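Local structure of O-methyltransferase (Coxiella burnetii, 3TR6) at residues G83-V97 against A112-A125. The protein probably transfers a methyl group from S-adenosylmethionine to an oxygen atom of its substrate, and binds the product S-adenosyl-L-homocysteine and a nickel ion. Sequence-based numbering, arbitrary orientation.
Sequences GLALPKDGTLITCDV and AGLSDKIGLRLSPA. With SAH (S-adenosyl-L-homocysteine), chain C.
Leu92 and Thr94 each bond through both N and O to the chain beside them, pairing 91-96 with 118-122 as parallel strands whose axes come within 4.7 Å. Leu92 N donates to Lys117 O at 2.8 Å, and its O receives Gly119 N. Thr94 repeats the pattern with Gly119 O and Arg121 N. A fifth bond, Ser123 N to Asp96 O, has an N-H...O angle of 130°, so the ladder runs from Lys117 to Ser123, just past both ends of 118-122.

The face carrying Leu92, Thr94 and Ile118 is buried: Ile118 CG2 lies 4.0 Å from Thr94 CG2 and also meets Leu92 CD2. Leu114 sets its two methyls against the Gly83-Leu84 peptide, CD2 being 3.7 Å from Gly83 O. The other face is more open, with Ile93 partly exposed and Arg121 exposed; Ile93 CG2 lies over one face of the Arg121 guanidinium, nearest NH2, the arginine chain being bent at chi2 (-68°).

Fully extended beyond CG, Lys117 runs past Leu86 CD1 to the 87-90 turn. Its NZ bonds only weakly to Leu86 O and Pro87 O, but a water 2.6 Å from NZ links it to Gly83 O and Leu86 O.

At the C-terminal ends, Asp96 grips both ribose hydroxyls of S-adenosyl-L-homocysteine, as in Rossmann-like methyltransferases, OD2 lying 2.7 Å from O3'; Ala125 N donates to adenine N1. Helix 99-111 completes the beta-alpha-beta crossover and touches Leu120; helix 125-133 lies against Ile93 and Cys95. Strand 91-96 also pairs with 67-71, leaving 118-122 at the sheet's edge within this chain.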
loop_
_atom_site.group_PDB
_atom_site.type_symbol
_atom_site.label_atom_id
_atom_site.label_comp_id
_atom_site.label_asym_id
_atom_site.label_seq_id
_atom_site.Cartn_x
_atom_site.Cartn_y
_atom_site.Cartn_z
ATOM N N GLY A 83 -10.765 5.164 12.022
ATOM C CA GLY A 83 -10.963 5.514 13.417
ATOM C C GLY A 83 -10.470 4.435 14.365
ATOM O O GLY A 83 -9.841 4.729 15.377
ATOM N N LEU A 84 -10.751 3.178 14.034
ATOM C CA LEU A 84 -10.350 2.054 14.875
ATOM C C LEU A 84 -8.835 1.859 14.924
ATOM O O LEU A 84 -8.310 1.236 15.848
ATOM C CB LEU A 84 -11.024 0.767 14.399
ATOM C CG LEU A 84 -12.539 0.686 14.582
ATOM C CD1 LEU A 84 -13.127 -0.418 13.721
ATOM C CD2 LEU A 84 -12.897 0.487 16.052
ATOM N N ALA A 85 -8.136 2.386 13.925
ATOM C CA ALA A 85 -6.689 2.219 13.843
ATOM C C ALA A 85 -5.944 3.380 14.496
ATOM O O ALA A 85 -4.739 3.295 14.741
ATOM C CB ALA A 85 -6.256 2.053 12.391
ATOM N N LEU A 86 -6.671 4.456 14.777
ATOM C CA LEU A 86 -6.105 5.641 15.412
ATOM C C LEU A 86 -5.402 5.317 16.719
ATOM O O LEU A 86 -5.901 4.524 17.518
ATOM C CB LEU A 86 -7.200 6.670 15.683
ATOM C CG LEU A 86 -7.682 7.551 14.533
ATOM C CD1 LEU A 86 -8.889 8.365 14.976
ATOM C CD2 LEU A 86 -6.565 8.462 14.040
ATOM N N PRO A 87 -4.233 5.934 16.943
ATOM C CA PRO A 87 -3.572 5.833 18.248
ATOM C C PRO A 87 -4.397 6.554 19.312
ATOM O O PRO A 87 -5.310 7.303 18.957
ATOM C CB PRO A 87 -2.228 6.532 18.019
ATOM C CG PRO A 87 -2.431 7.392 16.821
ATOM C CD PRO A 87 -3.426 6.681 15.965
ATOM N N LYS A 88 -4.085 6.330 20.586
ATOM C CA LYS A 88 -4.919 6.821 21.687
ATOM C C LYS A 88 -5.253 8.309 21.588
ATOM O O LYS A 88 -6.346 8.733 21.963
ATOM C CB LYS A 88 -4.267 6.525 23.041
ATOM C CG LYS A 88 -2.999 7.324 23.314
ATOM C CD LYS A 88 -2.587 7.238 24.779
ATOM C CE LYS A 88 -3.646 7.846 25.692
ATOM N NZ LYS A 88 -3.220 7.853 27.122
ATOM N N ASP A 89 -4.311 9.095 21.078
ATOM C CA ASP A 89 -4.466 10.545 21.021
ATOM C C ASP A 89 -4.809 11.042 19.620
ATOM O O ASP A 89 -4.679 12.230 19.326
ATOM C CB ASP A 89 -3.192 11.233 21.524
ATOM C CG ASP A 89 -1.946 10.795 20.760
ATOM O OD1 ASP A 89 -1.773 9.574 20.535
ATOM O OD2 ASP A 89 -1.137 11.671 20.377
ATOM N N GLY A 90 -5.245 10.131 18.757
ATOM C CA GLY A 90 -5.569 10.486 17.388
ATOM C C GLY A 90 -7.013 10.913 17.225
ATOM O O GLY A 90 -7.889 10.474 17.969
ATOM N N THR A 91 -7.263 11.781 16.252
ATOM C CA THR A 91 -8.622 12.203 15.946
ATOM C C THR A 91 -8.877 12.182 14.446
ATOM O O THR A 91 -7.953 12.325 13.643
ATOM C CB THR A 91 -8.940 13.609 16.501
ATOM O OG1 THR A 91 -8.051 14.578 15.927
ATOM C CG2 THR A 91 -8.816 13.624 18.018
ATOM N N LEU A 92 -10.140 11.996 14.078
ATOM C CA LEU A 92 -10.545 11.982 12.683
ATOM C C LEU A 92 -11.805 12.811 12.521
ATOM O O LEU A 92 -12.783 12.611 13.240
ATOM C CB LEU A 92 -10.794 10.541 12.210
ATOM C CG LEU A 92 -11.163 10.289 10.739
ATOM C CD1 LEU A 92 -10.812 8.863 10.334
ATOM C CD2 LEU A 92 -12.636 10.590 10.447
ATOM N N ILE A 93 -11.779 13.754 11.589
ATOM C CA ILE A 93 -12.992 14.477 11.235
ATOM C C ILE A 93 -13.502 13.979 9.891
ATOM O O ILE A 93 -12.729 13.783 8.955
ATOM C CB ILE A 93 -12.785 16.007 11.202
ATOM C CG1 ILE A 93 -11.827 16.404 10.084
ATOM C CG2 ILE A 93 -12.272 16.508 12.540
ATOM C CD1 ILE A 93 -11.482 17.875 10.103
ATOM N N THR A 94 -14.808 13.760 9.807
ATOM C CA THR A 94 -15.402 13.201 8.604
ATOM C C THR A 94 -16.399 14.179 7.992
ATOM O O THR A 94 -17.181 14.810 8.702
ATOM C CB THR A 94 -16.072 11.843 8.891
ATOM O OG1 THR A 94 -16.675 11.340 7.695
ATOM C CG2 THR A 94 -17.129 11.976 9.978
ATOM N N CYS A 95 -16.361 14.306 6.671
ATOM C CA CYS A 95 -17.148 15.320 5.986
ATOM C C CYS A 95 -18.224 14.718 5.096
ATOM O O CYS A 95 -17.982 13.760 4.367
ATOM C CB CYS A 95 -16.240 16.210 5.139
ATOM S SG CYS A 95 -14.803 16.845 6.010
ATOM N N ASP A 96 -19.413 15.303 5.162
ATOM C CA ASP A 96 -20.499 14.948 4.266
ATOM C C ASP A 96 -21.559 16.034 4.347
ATOM O O ASP A 96 -21.491 16.916 5.204
ATOM C CB ASP A 96 -21.090 13.584 4.633
ATOM C CG ASP A 96 -21.726 12.882 3.442
ATOM O OD1 ASP A 96 -22.485 13.534 2.695
ATOM O OD2 ASP A 96 -21.459 11.678 3.243
ATOM N N VAL A 97 -22.537 15.973 3.454
ATOM C CA VAL A 97 -23.602 16.961 3.434
ATOM C C VAL A 97 -24.951 16.275 3.631
ATOM O O VAL A 97 -25.986 16.932 3.739
ATOM C CB VAL A 97 -23.603 17.740 2.111
ATOM C CG1 VAL A 97 -24.122 16.859 0.988
ATOM C CG2 VAL A 97 -24.437 19.007 2.235
ATOM N N ALA A 112 -19.090 1.801 18.363
ATOM C CA ALA A 112 -17.726 1.298 18.234
ATOM C C ALA A 112 -16.804 1.871 19.307
ATOM O O ALA A 112 -15.690 1.384 19.501
ATOM C CB ALA A 112 -17.177 1.600 16.844
ATOM N N GLY A 113 -17.277 2.908 19.997
ATOM C CA GLY A 113 -16.511 3.551 21.051
ATOM C C GLY A 113 -15.601 4.656 20.545
ATOM O O GLY A 113 -14.556 4.923 21.136
ATOM N N LEU A 114 -16.001 5.308 19.457
ATOM C CA LEU A 114 -15.150 6.305 18.807
ATOM C C LEU A 114 -15.747 7.708 18.840
ATOM O O LEU A 114 -15.328 8.581 18.079
ATOM C CB LEU A 114 -14.869 5.906 17.352
ATOM C CG LEU A 114 -14.188 4.556 17.103
ATOM C CD1 LEU A 114 -14.161 4.238 15.617
ATOM C CD2 LEU A 114 -12.784 4.537 17.687
ATOM N N SER A 115 -16.719 7.928 19.718
ATOM C CA SER A 115 -17.392 9.221 19.781
ATOM C C SER A 115 -16.427 10.345 20.149
ATOM O O SER A 115 -16.645 11.507 19.796
ATOM C CB SER A 115 -18.557 9.183 20.772
ATOM O OG SER A 115 -19.599 8.341 20.302
ATOM N N ASP A 116 -15.358 9.993 20.853
ATOM C CA ASP A 116 -14.380 10.981 21.289
ATOM C C ASP A 116 -13.305 11.234 20.234
ATOM O O ASP A 116 -12.648 12.274 20.247
ATOM C CB ASP A 116 -13.742 10.554 22.613
ATOM C CG ASP A 116 -14.707 10.650 23.780
ATOM O OD1 ASP A 116 -15.538 11.584 23.790
ATOM O OD2 ASP A 116 -14.638 9.789 24.684
ATOM N N LYS A 117 -13.139 10.284 19.318
ATOM C CA LYS A 117 -12.116 10.394 18.285
ATOM C C LYS A 117 -12.649 10.918 16.959
ATOM O O LYS A 117 -11.935 11.610 16.233
ATOM C CB LYS A 117 -11.410 9.054 18.076
ATOM C CG LYS A 117 -10.483 8.676 19.214
ATOM C CD LYS A 117 -9.792 7.353 18.947
ATOM C CE LYS A 117 -8.844 7.001 20.075
ATOM N NZ LYS A 117 -8.182 5.691 19.842
ATOM N N ILE A 118 -13.899 10.595 16.640
ATOM C CA ILE A 118 -14.483 11.022 15.372
ATOM C C ILE A 118 -15.441 12.190 15.559
ATOM O O ILE A 118 -16.274 12.179 16.463
ATOM C CB ILE A 118 -15.221 9.871 14.649
ATOM C CG1 ILE A 118 -14.283 8.680 14.443
ATOM C CG2 ILE A 118 -15.786 10.356 13.321
ATOM C CD1 ILE A 118 -14.930 7.516 13.746
ATOM N N GLY A 119 -15.309 13.198 14.703
ATOM C CA GLY A 119 -16.202 14.340 14.713
ATOM C C GLY A 119 -16.754 14.635 13.332
ATOM O O GLY A 119 -16.000 14.815 12.373
ATOM N N LEU A 120 -18.078 14.688 13.231
ATOM C CA LEU A 120 -18.748 14.935 11.961
ATOM C C LEU A 120 -18.823 16.420 11.621
ATOM O O LEU A 120 -19.335 17.223 12.400
ATOM C CB LEU A 120 -20.159 14.345 11.982
ATOM C CG LEU A 120 -21.091 14.775 10.848
ATOM C CD1 LEU A 120 -20.524 14.383 9.487
ATOM C CD2 LEU A 120 -22.477 14.186 11.038
ATOM N N ARG A 121 -18.307 16.779 10.450
ATOM C CA ARG A 121 -18.469 18.126 9.926
ATOM C C ARG A 121 -19.502 18.097 8.805
ATOM O O ARG A 121 -19.185 17.763 7.664
ATOM C CB ARG A 121 -17.136 18.670 9.411
ATOM C CG ARG A 121 -16.018 18.679 10.452
ATOM C CD ARG A 121 -16.274 19.678 11.580
ATOM N NE ARG A 121 -15.300 19.523 12.659
ATOM C CZ ARG A 121 -15.506 18.797 13.757
ATOM N NH1 ARG A 121 -16.659 18.167 13.934
ATOM N NH2 ARG A 121 -14.561 18.706 14.683
ATOM N N LEU A 122 -20.741 18.442 9.136
ATOM C CA LEU A 122 -21.834 18.373 8.177
ATOM C C LEU A 122 -21.983 19.669 7.380
ATOM O O LEU A 122 -22.610 20.622 7.833
ATOM C CB LEU A 122 -23.137 18.031 8.893
ATOM C CG LEU A 122 -24.321 17.654 8.004
ATOM C CD1 LEU A 122 -23.931 16.540 7.045
ATOM C CD2 LEU A 122 -25.528 17.249 8.840
ATOM N N SER A 123 -21.394 19.683 6.188
ATOM C CA SER A 123 -21.493 20.805 5.266
ATOM C C SER A 123 -20.602 20.495 4.074
ATOM O O SER A 123 -19.804 19.566 4.135
ATOM C CB SER A 123 -21.056 22.109 5.940
ATOM O OG SER A 123 -19.694 22.401 5.665
ATOM N N PRO A 124 -20.739 21.261 2.982
ATOM C CA PRO A 124 -19.865 21.013 1.831
ATOM C C PRO A 124 -18.411 20.873 2.267
ATOM O O PRO A 124 -17.924 21.702 3.032
ATOM C CB PRO A 124 -20.050 22.273 0.981
ATOM C CG PRO A 124 -21.446 22.713 1.280
ATOM C CD PRO A 124 -21.689 22.363 2.732
ATOM N N ALA A 125 -17.732 19.830 1.795
ATOM C CA ALA A 125 -16.335 19.593 2.153
ATOM C C ALA A 125 -15.474 20.789 1.759
ATOM O O ALA A 125 -14.535 21.158 2.462
ATOM C CB ALA A 125 -15.827 18.330 1.484
HETATM N N SAH C . -15.973 6.818 2.287
HETATM C CA SAH C . -17.388 6.572 2.242
HETATM C CB SAH C . -17.942 6.764 0.840
HETATM C CG SAH C . -18.837 7.963 0.625
HETATM S SD SAH C . -19.675 8.090 -0.948
HETATM C C SAH C . -17.673 5.183 2.699
HETATM O O SAH C . -18.779 4.652 2.404
HETATM O OXT SAH C . -16.827 4.539 3.370
HETATM C "C5'" SAH C . -19.892 9.809 -1.381
HETATM C "C4'" SAH C . -20.348 10.688 -0.346
HETATM O "O4'" SAH C . -19.958 12.069 -0.669
HETATM C "C3'" SAH C . -21.824 10.683 -0.274
HETATM O "O3'" SAH C . -22.210 10.326 0.989
HETATM C "C2'" SAH C . -22.233 12.067 -0.561
HETATM O "O2'" SAH C . -23.279 12.441 0.245
HETATM C "C1'" SAH C . -21.020 12.858 -0.232
HETATM N N9 SAH C . -20.937 14.187 -0.829
HETATM C C8 SAH C . -21.355 14.553 -2.051
HETATM N N7 SAH C . -21.084 15.859 -2.206
HETATM C C5 SAH C . -20.495 16.323 -1.085
HETATM C C6 SAH C . -20.010 17.572 -0.687
HETATM N N6 SAH C . -20.090 18.701 -1.559
HETATM N N1 SAH C . -19.464 17.695 0.535
HETATM C C2 SAH C . -19.383 16.647 1.366
HETATM N N3 SAH C . -19.841 15.439 1.015
HETATM C C4 SAH C . -20.398 15.250 -0.199
HETATM O O HOH W 1 -8.911 4.036 17.976
#